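Local coordinates for protein activating signal cointegrator 1 complex subunit 2 (Homo sapiens, PDB 6YXQ) that binds ubiquitin and takes part in DNA repair, recruiting its partner helicase ASCC3 to damage sites marked by polyubiquitin chains, at residues S97-V102 / R125-T130; R104-G109 / L168-G173; P163-L168 / K182-I187. All blocks are in the same frame, centred on the assembly; numbering follows the deposited sequence.

Overall arrangement
The three contacts lie in one buried, helical region of the ASCC3-binding N-terminal part of the protein, ahead of the ubiquitin-binding CUE domain. Contact 1 joins helices 89-101 and 114-135. Contact 2 sets the loop between those helices on helix 162-172, and contact 3 pairs that helix with helix 177-190. Centres of contacts 1 and 2 are about 11 Å apart, of 1 and 3 about 13 Å, of 2 and 3 about 15 Å. Along the chain contact 2 interleaves with both others, while contact 1 closes before contact 3 opens. L99, R104 and D167 link all three, and residues of each contact also meet ASCC3, so the region forms part of that interface itself.

Contact 1: S97-V102 / R125-T130; sequences SYLRYV and RSVFLT
Y98 turns its ring toward V127 by placing CG anti to the backbone N (chi1 177°), while V127 sets CG1 anti to its own N (chi1 166°) and thereby presents both methyls to the tyrosine. The two residues join consecutive helices of a largely helical domain, 89-101 and 114-135. The main interaction is a CH-pi contact: V127 CG2 stands over one ring face, 4.0 Å from the centroid of the Y98 ring and 22° off its normal. It is displaced to the rim on the CD2 side, where Y98 CD2 and V127 CG2 are 3.7 Å apart. The second methyl, V127 CG1, lies 3.8 Å from Y98 CD2, so both methyls sit on the same side of the ring, CG2 over the face and CG1 past the CD2-CE2 rim. Against the opposite face rests V102, whose CB sits over the ring centre. The ring is thus sandwiched between the far helix and the first residue after its own helix, and Y44 meets it edge-to-face. With this ring gone, a serine at Y98 would probably leave a gap between V127 CG2 and V102 CB and deprive Y44 of its aromatic mate. L99 adds a looser apolar touch, CD2 to V127 CG1 at 4.5 Å, and also packs on K164, D167 and L171 of helix 162-172. F128 meets F172 and also F173 of the ASCC3 chain, while R100 and R125 each hydrogen-bond to ASCC3. Within the second helix, S126 O is gripped twice: T130 OG1 donates to S126 O at 2.8 Å and T130 N to the same oxygen at 2.9 Å, the two reaching it from opposite faces of the carbonyl plane.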
ATOM      1  N   SER B  97       1.177   8.498   3.216  1.00 82.15           N
ATOM      2  CA  SER B  97       1.515   8.005   4.549  1.00 76.63           C
ATOM      3  C   SER B  97       1.332   6.501   4.631  1.00 69.11           C
ATOM      4  O   SER B  97       2.217   5.775   5.111  1.00 82.49           O
ATOM      5  CB  SER B  97       0.638   8.684   5.599  1.00 79.25           C
ATOM      6  OG  SER B  97       0.379  10.028   5.250  1.00100.56           O
ATOM      7  N   TYR B  98       0.170   6.017   4.186  1.00 58.11           N
ATOM      8  CA  TYR B  98      -0.085   4.581   4.237  1.00 57.21           C
ATOM      9  C   TYR B  98       0.948   3.822   3.415  1.00 71.76           C
ATOM     10  O   TYR B  98       1.581   2.886   3.911  1.00 69.10           O
ATOM     11  CB  TYR B  98      -1.504   4.255   3.761  1.00 55.46           C
ATOM     12  CG  TYR B  98      -1.798   2.767   3.737  1.00 70.59           C
ATOM     13  CD1 TYR B  98      -2.226   2.102   4.883  1.00 86.28           C
ATOM     14  CD2 TYR B  98      -1.636   2.024   2.574  1.00 73.79           C
ATOM     15  CE1 TYR B  98      -2.487   0.732   4.867  1.00 89.35           C
ATOM     16  CE2 TYR B  98      -1.895   0.658   2.551  1.00 78.61           C
ATOM     17  CZ  TYR B  98      -2.321   0.018   3.696  1.00 75.73           C
ATOM     18  OH  TYR B  98      -2.578  -1.335   3.670  1.00 69.99           O
ATOM     19  N   LEU B  99       1.153   4.224   2.159  1.00 73.96           N
ATOM     20  CA  LEU B  99       2.101   3.506   1.309  1.00 67.25           C
ATOM     21  C   LEU B  99       3.501   3.500   1.916  1.00 72.36           C
ATOM     22  O   LEU B  99       4.196   2.475   1.893  1.00 66.48           O
ATOM     23  CB  LEU B  99       2.128   4.126  -0.086  1.00 70.56           C
ATOM     24  CG  LEU B  99       0.915   3.873  -0.982  1.00 68.20           C
ATOM     25  CD1 LEU B  99       1.103   4.557  -2.328  1.00 69.10           C
ATOM     26  CD2 LEU B  99       0.666   2.384  -1.158  1.00 59.38           C
ATOM     27  N   ARG B 100       3.928   4.631   2.480  1.00 71.29           N
ATOM     28  CA  ARG B 100       5.279   4.729   3.016  1.00 63.84           C
ATOM     29  C   ARG B 100       5.457   3.863   4.255  1.00 81.68           C
ATOM     30  O   ARG B 100       6.516   3.249   4.431  1.00 87.17           O
ATOM     31  CB  ARG B 100       5.608   6.187   3.335  1.00 54.03           C
ATOM     32  CG  ARG B 100       6.925   6.382   4.078  1.00 66.24           C
ATOM     33  CD  ARG B 100       7.278   7.865   4.206  1.00 88.99           C
ATOM     34  NE  ARG B 100       8.657   8.068   4.647  1.00109.73           N
ATOM     35  CZ  ARG B 100       9.248   9.256   4.738  1.00129.34           C
ATOM     36  NH1 ARG B 100       8.579  10.355   4.418  1.00149.48           N
ATOM     37  NH2 ARG B 100      10.506   9.343   5.149  1.00128.29           N
ATOM     38  N   TYR B 101       4.441   3.793   5.125  1.00 84.05           N
ATOM     39  CA  TYR B 101       4.653   3.226   6.452  1.00 71.79           C
ATOM     40  C   TYR B 101       3.978   1.885   6.705  1.00 68.84           C
ATOM     41  O   TYR B 101       4.313   1.237   7.703  1.00 72.50           O
ATOM     42  CB  TYR B 101       4.209   4.228   7.527  1.00 65.73           C
ATOM     43  CG  TYR B 101       5.100   5.450   7.602  1.00 76.23           C
ATOM     44  CD1 TYR B 101       6.438   5.339   7.967  1.00 77.52           C
ATOM     45  CD2 TYR B 101       4.607   6.711   7.305  1.00 86.67           C
ATOM     46  CE1 TYR B 101       7.262   6.456   8.032  1.00 81.89           C
ATOM     47  CE2 TYR B 101       5.422   7.832   7.370  1.00 99.82           C
ATOM     48  CZ  TYR B 101       6.746   7.700   7.733  1.00 91.69           C
ATOM     49  OH  TYR B 101       7.542   8.822   7.796  1.00 94.26           O
ATOM     50  N   VAL B 102       3.074   1.431   5.839  1.00 70.12           N
ATOM     51  CA  VAL B 102       2.348   0.189   6.125  1.00 64.15           C
ATOM     52  C   VAL B 102       3.334  -0.970   6.177  1.00 72.28           C
ATOM     53  O   VAL B 102       4.236  -1.059   5.323  1.00 82.86           O
ATOM     54  CB  VAL B 102       1.251  -0.056   5.070  1.00 71.71           C
ATOM     55  CG1 VAL B 102       1.831  -0.128   3.671  1.00 65.94           C
ATOM     56  CG2 VAL B 102       0.480  -1.327   5.387  1.00 82.58           C
ATOM     57  N   ARG B 125      -7.371  -3.284   1.294  1.00 72.18           N
ATOM     58  CA  ARG B 125      -8.298  -3.372   0.169  1.00 76.33           C
ATOM     59  C   ARG B 125      -8.730  -1.986  -0.295  1.00 70.35           C
ATOM     60  O   ARG B 125      -8.765  -1.699  -1.500  1.00 74.45           O
ATOM     61  CB  ARG B 125      -9.518  -4.209   0.556  1.00 88.18           C
ATOM     62  CG  ARG B 125     -10.486  -4.434  -0.587  1.00 91.02           C
ATOM     63  CD  ARG B 125     -11.500  -5.528  -0.280  1.00105.47           C
ATOM     64  NE  ARG B 125     -12.246  -5.892  -1.482  1.00112.89           N
ATOM     65  CZ  ARG B 125     -13.509  -5.554  -1.714  1.00109.75           C
ATOM     66  NH1 ARG B 125     -14.187  -4.853  -0.815  1.00103.45           N
ATOM     67  NH2 ARG B 125     -14.097  -5.923  -2.844  1.00106.66           N
ATOM     68  N   SER B 126      -9.057  -1.107   0.650  1.00 73.71           N
ATOM     69  CA  SER B 126      -9.587   0.192   0.263  1.00 91.55           C
ATOM     70  C   SER B 126      -8.540   1.022  -0.466  1.00 92.37           C
ATOM     71  O   SER B 126      -8.854   1.696  -1.457  1.00108.20           O
ATOM     72  CB  SER B 126     -10.103   0.933   1.492  1.00 96.14           C
ATOM     73  OG  SER B 126     -10.170   2.315   1.220  1.00102.77           O
ATOM     74  N   VAL B 127      -7.292   0.981   0.004  1.00 76.96           N
ATOM     75  CA  VAL B 127      -6.226   1.736  -0.648  1.00 71.62           C
ATOM     76  C   VAL B 127      -5.986   1.217  -2.058  1.00 69.44           C
ATOM     77  O   VAL B 127      -5.832   2.001  -3.009  1.00 73.06           O
ATOM     78  CB  VAL B 127      -4.943   1.678   0.195  1.00 70.80           C
ATOM     79  CG1 VAL B 127      -3.761   2.147  -0.630  1.00 67.16           C
ATOM     80  CG2 VAL B 127      -5.102   2.507   1.460  1.00 61.19           C
ATOM     81  N   PHE B 128      -5.944  -0.109  -2.224  1.00 58.23           N
ATOM     82  CA  PHE B 128      -5.774  -0.639  -3.572  1.00 64.63           C
ATOM     83  C   PHE B 128      -6.899  -0.183  -4.492  1.00 80.45           C
ATOM     84  O   PHE B 128      -6.653   0.176  -5.652  1.00 90.61           O
ATOM     85  CB  PHE B 128      -5.699  -2.160  -3.555  1.00 70.51           C
ATOM     86  CG  PHE B 128      -5.575  -2.758  -4.917  1.00 77.40           C
ATOM     87  CD1 PHE B 128      -4.380  -2.681  -5.609  1.00 77.71           C
ATOM     88  CD2 PHE B 128      -6.657  -3.377  -5.523  1.00 88.15           C
ATOM     89  CE1 PHE B 128      -4.262  -3.227  -6.881  1.00 80.88           C
ATOM     90  CE2 PHE B 128      -6.544  -3.924  -6.793  1.00 85.02           C
ATOM     91  CZ  PHE B 128      -5.346  -3.847  -7.472  1.00 68.91           C
ATOM     92  N   LEU B 129      -8.142  -0.178  -3.997  1.00 87.59           N
ATOM     93  CA  LEU B 129      -9.256   0.203  -4.866  1.00 87.70           C
ATOM     94  C   LEU B 129      -9.210   1.686  -5.219  1.00 86.86           C
ATOM     95  O   LEU B 129      -9.527   2.070  -6.353  1.00 87.37           O
ATOM     96  CB  LEU B 129     -10.591  -0.158  -4.217  1.00 73.57           C
ATOM     97  CG  LEU B 129     -10.778  -1.646  -3.930  1.00 73.04           C
ATOM     98  CD1 LEU B 129     -11.626  -1.835  -2.700  1.00 89.05           C
ATOM     99  CD2 LEU B 129     -11.380  -2.369  -5.122  1.00 70.92           C
ATOM    100  N   THR B 130      -8.819   2.532  -4.264  1.00 75.47           N
ATOM    101  CA  THR B 130      -8.637   3.953  -4.556  1.00 76.22           C
ATOM    102  C   THR B 130      -7.598   4.161  -5.654  1.00 80.59           C
ATOM    103  O   THR B 130      -7.809   4.933  -6.605  1.00 89.66           O
ATOM    104  CB  THR B 130      -8.224   4.686  -3.285  1.00 71.10           C
ATOM    105  OG1 THR B 130      -9.164   4.395  -2.246  1.00 80.55           O
ATOM    106  CG2 THR B 130      -8.170   6.182  -3.525  1.00 53.60           C
TER

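Contact 2: R104-G109 / L168-G173; sequences RKFDEG and LCVLFG
R104 lays its side chain across L171, and one methyl does the touching: L171 CD2 is 4.0 Å from R104 CG and also 4.0 Å from R104 NH1. A bend at chi2 (84°) folds the arginine so that its aliphatic part and one face of its guanidinium both come against this leucine. The charged end is held from other directions. NH1 bonds V102 O, and NH2 takes both L99 O and the carboxylate of D167, the latter as a salt bridge; these partners probably fix the rotation of the group, and the D167 carboxylate probably offsets its charge, with the like-charged R9 of the ASCC3 chain close by. R104 to D107 form a type I beta turn, closed by D107 N to R104 O at 3.1 Å, in the loop that links helices 89-101 and 114-135; the turn sets the two side chains so that R104 meets L171 and F106 meets V170 of helix 162-172. F106 holds CG between its backbone N and carbonyl carbon, and its ring folds back over R104, whose CB lies 3.6 Å above the plane of the F106 ring. The ring edge faces the helix: V170 CG2, in the ring plane, is 3.9 Å from F106 CE2, and the two side chains cross at about a right angle. D255 and T258 of helix 243-266 and L180 of the ASCC3 chain also pack on this phenylalanine. D107 ties the turn a second time, OD2 accepting from R104 N at 3.2 Å with an N-H...O angle of 144°, on the anti side and 31° out of the carboxylate plane; the same D107 OD2 forms a salt bridge with R9 of ASCC3.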
ATOM      1  N   ARG B 104       5.204  -4.262   5.475  1.00 75.80           N
ATOM      2  CA  ARG B 104       5.263  -5.284   4.444  1.00 67.93           C
ATOM      3  C   ARG B 104       5.279  -6.662   5.093  1.00 68.95           C
ATOM      4  O   ARG B 104       5.715  -6.835   6.236  1.00 70.23           O
ATOM      5  CB  ARG B 104       6.503  -5.102   3.560  1.00 60.03           C
ATOM      6  CG  ARG B 104       6.438  -3.917   2.601  1.00 55.77           C
ATOM      7  CD  ARG B 104       6.858  -2.626   3.285  1.00 60.45           C
ATOM      8  NE  ARG B 104       7.060  -1.528   2.346  1.00 73.30           N
ATOM      9  CZ  ARG B 104       6.307  -0.434   2.296  1.00 81.37           C
ATOM     10  NH1 ARG B 104       5.294  -0.280   3.135  1.00 86.24           N
ATOM     11  NH2 ARG B 104       6.568   0.512   1.407  1.00 91.36           N
ATOM     12  N   LYS B 105       4.787  -7.654   4.348  1.00 65.48           N
ATOM     13  CA  LYS B 105       4.714  -8.999   4.905  1.00 75.53           C
ATOM     14  C   LYS B 105       6.099  -9.520   5.263  1.00 77.44           C
ATOM     15  O   LYS B 105       6.299 -10.077   6.349  1.00 98.19           O
ATOM     16  CB  LYS B 105       4.014  -9.954   3.936  1.00 67.18           C
ATOM     17  CG  LYS B 105       3.789 -11.351   4.533  1.00 76.02           C
ATOM     18  CD  LYS B 105       2.581 -12.057   3.934  1.00 87.64           C
ATOM     19  CE  LYS B 105       1.268 -11.457   4.429  1.00101.58           C
ATOM     20  NZ  LYS B 105       0.066 -12.165   3.892  1.00 99.70           N
ATOM     21  N   PHE B 106       7.076  -9.328   4.376  1.00 74.88           N
ATOM     22  CA  PHE B 106       8.402  -9.872   4.634  1.00 79.14           C
ATOM     23  C   PHE B 106       9.075  -9.227   5.835  1.00 74.22           C
ATOM     24  O   PHE B 106      10.117  -9.723   6.273  1.00 76.73           O
ATOM     25  CB  PHE B 106       9.289  -9.741   3.389  1.00 78.13           C
ATOM     26  CG  PHE B 106       9.486  -8.326   2.915  1.00 79.03           C
ATOM     27  CD1 PHE B 106      10.361  -7.471   3.570  1.00 73.33           C
ATOM     28  CD2 PHE B 106       8.811  -7.857   1.799  1.00 70.10           C
ATOM     29  CE1 PHE B 106      10.546  -6.176   3.132  1.00 73.15           C
ATOM     30  CE2 PHE B 106       8.995  -6.569   1.355  1.00 63.00           C
ATOM     31  CZ  PHE B 106       9.863  -5.724   2.025  1.00 70.93           C
ATOM     32  N   ASP B 107       8.511  -8.151   6.377  1.00 76.04           N
ATOM     33  CA  ASP B 107       9.072  -7.545   7.574  1.00 84.50           C
ATOM     34  C   ASP B 107       8.907  -8.474   8.775  1.00 78.94           C
ATOM     35  O   ASP B 107       8.092  -9.404   8.776  1.00 68.11           O
ATOM     36  CB  ASP B 107       8.406  -6.200   7.864  1.00 88.76           C
ATOM     37  CG  ASP B 107       8.963  -5.081   7.015  1.00 98.67           C
ATOM     38  OD1 ASP B 107      10.179  -5.103   6.721  1.00108.23           O
ATOM     39  OD2 ASP B 107       8.181  -4.180   6.644  1.00 90.16           O
ATOM     40  N   GLU B 108       9.713  -8.212   9.806  1.00 85.06           N
ATOM     41  CA  GLU B 108       9.616  -8.929  11.071  1.00 80.63           C
ATOM     42  C   GLU B 108       8.258  -8.662  11.698  1.00 96.96           C
ATOM     43  O   GLU B 108       7.973  -7.539  12.126  1.00 99.50           O
ATOM     44  CB  GLU B 108      10.739  -8.513  12.016  1.00 76.86           C
ATOM     45  CG  GLU B 108      11.840  -9.544  12.164  1.00 94.62           C
ATOM     46  CD  GLU B 108      12.638  -9.354  13.438  1.00105.42           C
ATOM     47  OE1 GLU B 108      12.867  -8.189  13.824  1.00103.19           O
ATOM     48  OE2 GLU B 108      13.035 -10.369  14.051  1.00106.92           O
ATOM     49  N   GLY B 109       7.413  -9.680  11.751  1.00108.86           N
ATOM     50  CA  GLY B 109       6.009  -9.502  12.076  1.00121.71           C
ATOM     51  C   GLY B 109       5.601 -10.295  13.299  1.00140.10           C
ATOM     52  O   GLY B 109       5.879 -11.492  13.396  1.00141.14           O
ATOM     53  N   LEU B 168       3.353   0.541  -4.335  1.00 67.25           N
ATOM     54  CA  LEU B 168       2.147  -0.128  -4.803  1.00 76.28           C
ATOM     55  C   LEU B 168       2.455  -1.541  -5.259  1.00 78.76           C
ATOM     56  O   LEU B 168       1.731  -2.483  -4.921  1.00 90.10           O
ATOM     57  CB  LEU B 168       1.510   0.661  -5.946  1.00 61.78           C
ATOM     58  CG  LEU B 168       0.609   1.818  -5.538  1.00 68.77           C
ATOM     59  CD1 LEU B 168       0.212   2.625  -6.766  1.00 68.27           C
ATOM     60  CD2 LEU B 168      -0.604   1.277  -4.804  1.00 70.77           C
ATOM     61  N   CYS B 169       3.536  -1.705  -6.028  1.00 69.71           N
ATOM     62  CA  CYS B 169       3.891  -3.027  -6.548  1.00 72.46           C
ATOM     63  C   CYS B 169       4.286  -3.982  -5.442  1.00 63.33           C
ATOM     64  O   CYS B 169       3.773  -5.108  -5.385  1.00 70.87           O
ATOM     65  CB  CYS B 169       5.019  -2.939  -7.578  1.00 70.87           C
ATOM     66  SG  CYS B 169       4.639  -1.950  -9.021  1.00 72.59           S
ATOM     67  N   VAL B 170       5.213  -3.567  -4.571  1.00 66.20           N
ATOM     68  CA  VAL B 170       5.637  -4.511  -3.540  1.00 63.15           C
ATOM     69  C   VAL B 170       4.478  -4.842  -2.610  1.00 66.75           C
ATOM     70  O   VAL B 170       4.436  -5.930  -2.019  1.00 76.51           O
ATOM     71  CB  VAL B 170       6.844  -3.979  -2.757  1.00 61.52           C
ATOM     72  CG1 VAL B 170       6.486  -2.741  -1.971  1.00 64.78           C
ATOM     73  CG2 VAL B 170       7.393  -5.045  -1.824  1.00 62.06           C
ATOM     74  N   LEU B 171       3.500  -3.939  -2.489  1.00 69.60           N
ATOM     75  CA  LEU B 171       2.398  -4.174  -1.566  1.00 49.43           C
ATOM     76  C   LEU B 171       1.298  -5.039  -2.176  1.00 62.16           C
ATOM     77  O   LEU B 171       0.754  -5.913  -1.492  1.00 72.14           O
ATOM     78  CB  LEU B 171       1.816  -2.840  -1.092  1.00 49.12           C
ATOM     79  CG  LEU B 171       2.653  -2.053  -0.075  1.00 66.37           C
ATOM     80  CD1 LEU B 171       2.021  -0.690   0.179  1.00 80.81           C
ATOM     81  CD2 LEU B 171       2.869  -2.799   1.237  1.00 49.74           C
ATOM     82  N   PHE B 172       0.953  -4.833  -3.452  1.00 56.99           N
ATOM     83  CA  PHE B 172      -0.207  -5.504  -4.038  1.00 65.11           C
ATOM     84  C   PHE B 172       0.147  -6.399  -5.220  1.00 74.88           C
ATOM     85  O   PHE B 172      -0.753  -6.808  -5.961  1.00 97.41           O
ATOM     86  CB  PHE B 172      -1.267  -4.487  -4.484  1.00 59.93           C
ATOM     87  CG  PHE B 172      -1.625  -3.460  -3.443  1.00 65.73           C
ATOM     88  CD1 PHE B 172      -2.599  -3.723  -2.495  1.00 72.15           C
ATOM     89  CD2 PHE B 172      -1.009  -2.220  -3.432  1.00 80.28           C
ATOM     90  CE1 PHE B 172      -2.935  -2.776  -1.540  1.00 79.76           C
ATOM     91  CE2 PHE B 172      -1.340  -1.269  -2.482  1.00 79.19           C
ATOM     92  CZ  PHE B 172      -2.304  -1.547  -1.538  1.00 82.19           C
ATOM     93  N   GLY B 173       1.419  -6.732  -5.422  1.00 69.28           N
ATOM     94  CA  GLY B 173       1.775  -7.378  -6.665  1.00 64.21           C
ATOM     95  C   GLY B 173       1.705  -8.885  -6.652  1.00 75.89           C
ATOM     96  O   GLY B 173       1.535  -9.503  -7.707  1.00 99.27           O
TER

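Contact 3: P163-L168 / K182-I187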
ATOM      1  N   PRO B 163       8.238   6.649  -6.019  1.00 72.27           N
ATOM      2  CA  PRO B 163       8.161   5.848  -4.785  1.00 72.87           C
ATOM      3  C   PRO B 163       6.802   5.214  -4.555  1.00 76.08           C
ATOM      4  O   PRO B 163       6.734   4.041  -4.170  1.00 77.11           O
ATOM      5  CB  PRO B 163       8.506   6.863  -3.687  1.00 65.28           C
ATOM      6  CG  PRO B 163       9.363   7.850  -4.351  1.00 61.20           C
ATOM      7  CD  PRO B 163       8.874   7.958  -5.762  1.00 67.60           C
ATOM      8  N   LYS B 164       5.714   5.949  -4.792  1.00 82.92           N
ATOM      9  CA  LYS B 164       4.390   5.375  -4.577  1.00 74.42           C
ATOM     10  C   LYS B 164       4.133   4.206  -5.517  1.00 75.55           C
ATOM     11  O   LYS B 164       3.445   3.255  -5.149  1.00 91.65           O
ATOM     12  CB  LYS B 164       3.306   6.434  -4.748  1.00 69.00           C
ATOM     13  CG  LYS B 164       3.413   7.575  -3.772  1.00 88.35           C
ATOM     14  CD  LYS B 164       2.747   8.811  -4.334  1.00 95.41           C
ATOM     15  CE  LYS B 164       1.395   9.035  -3.719  1.00 96.57           C
ATOM     16  NZ  LYS B 164       1.480  10.042  -2.629  1.00 88.24           N
ATOM     17  N   ILE B 165       4.675   4.256  -6.735  1.00 71.70           N
ATOM     18  CA  ILE B 165       4.490   3.137  -7.654  1.00 68.23           C
ATOM     19  C   ILE B 165       5.237   1.905  -7.154  1.00 68.11           C
ATOM     20  O   ILE B 165       4.702   0.783  -7.155  1.00 62.02           O
ATOM     21  CB  ILE B 165       4.932   3.536  -9.070  1.00 65.05           C
ATOM     22  CG1 ILE B 165       3.925   4.517  -9.675  1.00 62.83           C
ATOM     23  CG2 ILE B 165       5.081   2.301  -9.941  1.00 51.58           C
ATOM     24  CD1 ILE B 165       4.417   5.198 -10.927  1.00 71.43           C
ATOM     25  N   LEU B 166       6.486   2.095  -6.721  1.00 64.89           N
ATOM     26  CA  LEU B 166       7.257   0.992  -6.159  1.00 65.76           C
ATOM     27  C   LEU B 166       6.550   0.398  -4.948  1.00 60.98           C
ATOM     28  O   LEU B 166       6.433  -0.831  -4.821  1.00 75.12           O
ATOM     29  CB  LEU B 166       8.658   1.479  -5.785  1.00 62.47           C
ATOM     30  CG  LEU B 166       9.772   1.338  -6.829  1.00 71.35           C
ATOM     31  CD1 LEU B 166       9.367   1.927  -8.169  1.00 75.50           C
ATOM     32  CD2 LEU B 166      11.037   1.999  -6.324  1.00 69.33           C
ATOM     33  N   ASP B 167       6.079   1.262  -4.048  1.00 61.30           N
ATOM     34  CA  ASP B 167       5.307   0.805  -2.900  1.00 60.29           C
ATOM     35  C   ASP B 167       4.088   0.014  -3.352  1.00 66.91           C
ATOM     36  O   ASP B 167       3.806  -1.066  -2.824  1.00 68.03           O
ATOM     37  CB  ASP B 167       4.881   1.997  -2.039  1.00 57.77           C
ATOM     38  CG  ASP B 167       6.042   2.625  -1.298  1.00 70.22           C
ATOM     39  OD1 ASP B 167       6.936   1.871  -0.845  1.00 77.89           O
ATOM     40  OD2 ASP B 167       6.055   3.869  -1.162  1.00 64.02           O
ATOM     41  N   LEU B 168       3.353   0.541  -4.335  1.00 67.25           N
ATOM     42  CA  LEU B 168       2.147  -0.128  -4.803  1.00 76.28           C
ATOM     43  C   LEU B 168       2.455  -1.541  -5.259  1.00 78.76           C
ATOM     44  O   LEU B 168       1.731  -2.483  -4.921  1.00 90.10           O
ATOM     45  CB  LEU B 168       1.510   0.661  -5.946  1.00 61.78           C
ATOM     46  CG  LEU B 168       0.609   1.818  -5.538  1.00 68.77           C
ATOM     47  CD1 LEU B 168       0.212   2.625  -6.766  1.00 68.27           C
ATOM     48  CD2 LEU B 168      -0.604   1.277  -4.804  1.00 70.77           C
ATOM     49  N   LYS B 182      -2.136  -3.579 -15.431  1.00 65.23           N
ATOM     50  CA  LYS B 182      -2.968  -2.670 -16.210  1.00 72.27           C
ATOM     51  C   LYS B 182      -2.853  -1.250 -15.684  1.00 68.15           C
ATOM     52  O   LYS B 182      -2.628  -0.310 -16.454  1.00 66.68           O
ATOM     53  CB  LYS B 182      -4.425  -3.137 -16.188  1.00 84.45           C
ATOM     54  CG  LYS B 182      -5.363  -2.312 -17.063  1.00107.80           C
ATOM     55  CD  LYS B 182      -6.772  -2.231 -16.474  1.00112.69           C
ATOM     56  CE  LYS B 182      -7.300  -0.798 -16.446  1.00103.81           C
ATOM     57  NZ  LYS B 182      -8.517  -0.663 -15.589  1.00 95.09           N
HETATM   58  N   MSE B 183      -2.973  -1.079 -14.372  1.00 67.27           N
HETATM   59  CA  MSE B 183      -2.856   0.250 -13.780  1.00 82.04           C
HETATM   60  C   MSE B 183      -1.549   0.964 -14.106  1.00 78.07           C
HETATM   61  O   MSE B 183      -1.554   2.097 -14.607  1.00 66.05           O
HETATM   62  CB  MSE B 183      -3.001   0.182 -12.261  1.00 95.22           C
HETATM   63  CG  MSE B 183      -4.368  -0.230 -11.791  1.00117.88           C
HETATM   64 SE   MSE B 183      -4.289  -1.371 -10.238  1.00131.03          SE
HETATM   65  CE  MSE B 183      -3.648  -0.134  -8.910  1.00112.22           C
ATOM     66  N   ILE B 184      -0.434   0.306 -13.781  1.00 81.18           N
ATOM     67  CA  ILE B 184       0.871   0.937 -13.947  1.00 63.43           C
ATOM     68  C   ILE B 184       1.130   1.222 -15.418  1.00 69.03           C
ATOM     69  O   ILE B 184       1.582   2.315 -15.790  1.00 78.75           O
ATOM     70  CB  ILE B 184       1.980   0.067 -13.333  1.00 51.35           C
ATOM     71  CG1 ILE B 184       1.639  -0.304 -11.890  1.00 62.94           C
ATOM     72  CG2 ILE B 184       3.296   0.807 -13.362  1.00 59.74           C
ATOM     73  CD1 ILE B 184       1.756   0.848 -10.906  1.00 57.53           C
ATOM     74  N   GLY B 185       0.847   0.241 -16.277  1.00 62.65           N
ATOM     75  CA  GLY B 185       1.006   0.458 -17.703  1.00 72.19           C
ATOM     76  C   GLY B 185       0.161   1.607 -18.204  1.00 76.62           C
ATOM     77  O   GLY B 185       0.596   2.380 -19.057  1.00 87.43           O
ATOM     78  N   ASN B 186      -1.042   1.766 -17.648  1.00 81.90           N
ATOM     79  CA  ASN B 186      -1.905   2.851 -18.093  1.00 80.33           C
ATOM     80  C   ASN B 186      -1.363   4.203 -17.664  1.00 79.78           C
ATOM     81  O   ASN B 186      -1.391   5.156 -18.445  1.00 93.18           O
ATOM     82  CB  ASN B 186      -3.325   2.661 -17.567  1.00 73.11           C
ATOM     83  CG  ASN B 186      -4.318   3.595 -18.235  1.00 84.71           C
ATOM     84  OD1 ASN B 186      -4.352   3.713 -19.464  1.00 79.11           O
ATOM     85  ND2 ASN B 186      -5.127   4.271 -17.426  1.00 88.91           N
ATOM     86  N   ILE B 187      -0.871   4.319 -16.430  1.00 78.68           N
ATOM     87  CA  ILE B 187      -0.380   5.632 -16.018  1.00 87.21           C
ATOM     88  C   ILE B 187       0.893   5.987 -16.780  1.00 84.47           C
ATOM     89  O   ILE B 187       1.074   7.136 -17.202  1.00 82.49           O
ATOM     90  CB  ILE B 187      -0.199   5.722 -14.488  1.00 81.50           C
ATOM     91  CG1 ILE B 187       1.081   5.049 -14.012  1.00 78.18           C
ATOM     92  CG2 ILE B 187      -1.416   5.153 -13.767  1.00 84.16           C
ATOM     93  CD1 ILE B 187       1.203   5.063 -12.510  1.00 87.82           C
TER
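I165 meets I184 and I187 in a purely apolar interface within a helical hairpin: helices 162-172 and 177-190 follow one another through a short connection and run roughly antiparallel where they touch. Two methyl contacts carry the packing, and the two branches of I165 divide them. The short branch, CG2, is anti to the backbone N and lies alongside I184, 3.8 Å from I184 CD1 and 4.1 Å from I184 CG2, as the two side chains slide past each other in opposite directions. The long branch extends to I187, where I165 CD1 and I187 CD1 meet tip to tip at 3.6 Å. I187 reaches this point because its CG1 stands between the backbone N and the carbonyl carbon (chi1 79°). More loosely, L168 and the selenomethionine M183 also point into the interface, while F263 of helix 243-266 touches I165 and I266 of the same helix touches I184.

Charged and polar groups keep to other sides of the two helices. D167 OD2 makes a salt bridge with R15 of the ASCC3 chain and D167 OD1 a hydrogen bond with T11 of that chain, and K164 NZ pairs with D96 of helix 89-101; helix 162-172 thus shows its apolar side to its hairpin partner and acidic D167 to ASCC3. N186 fastens the second helix to the end of helix 114-135, its ND2 donating to S135 O. Backbone bonds continue through both segments, L168 N to K164 O at 2.8 Å and I187 N to M183 O at 3.0 Å.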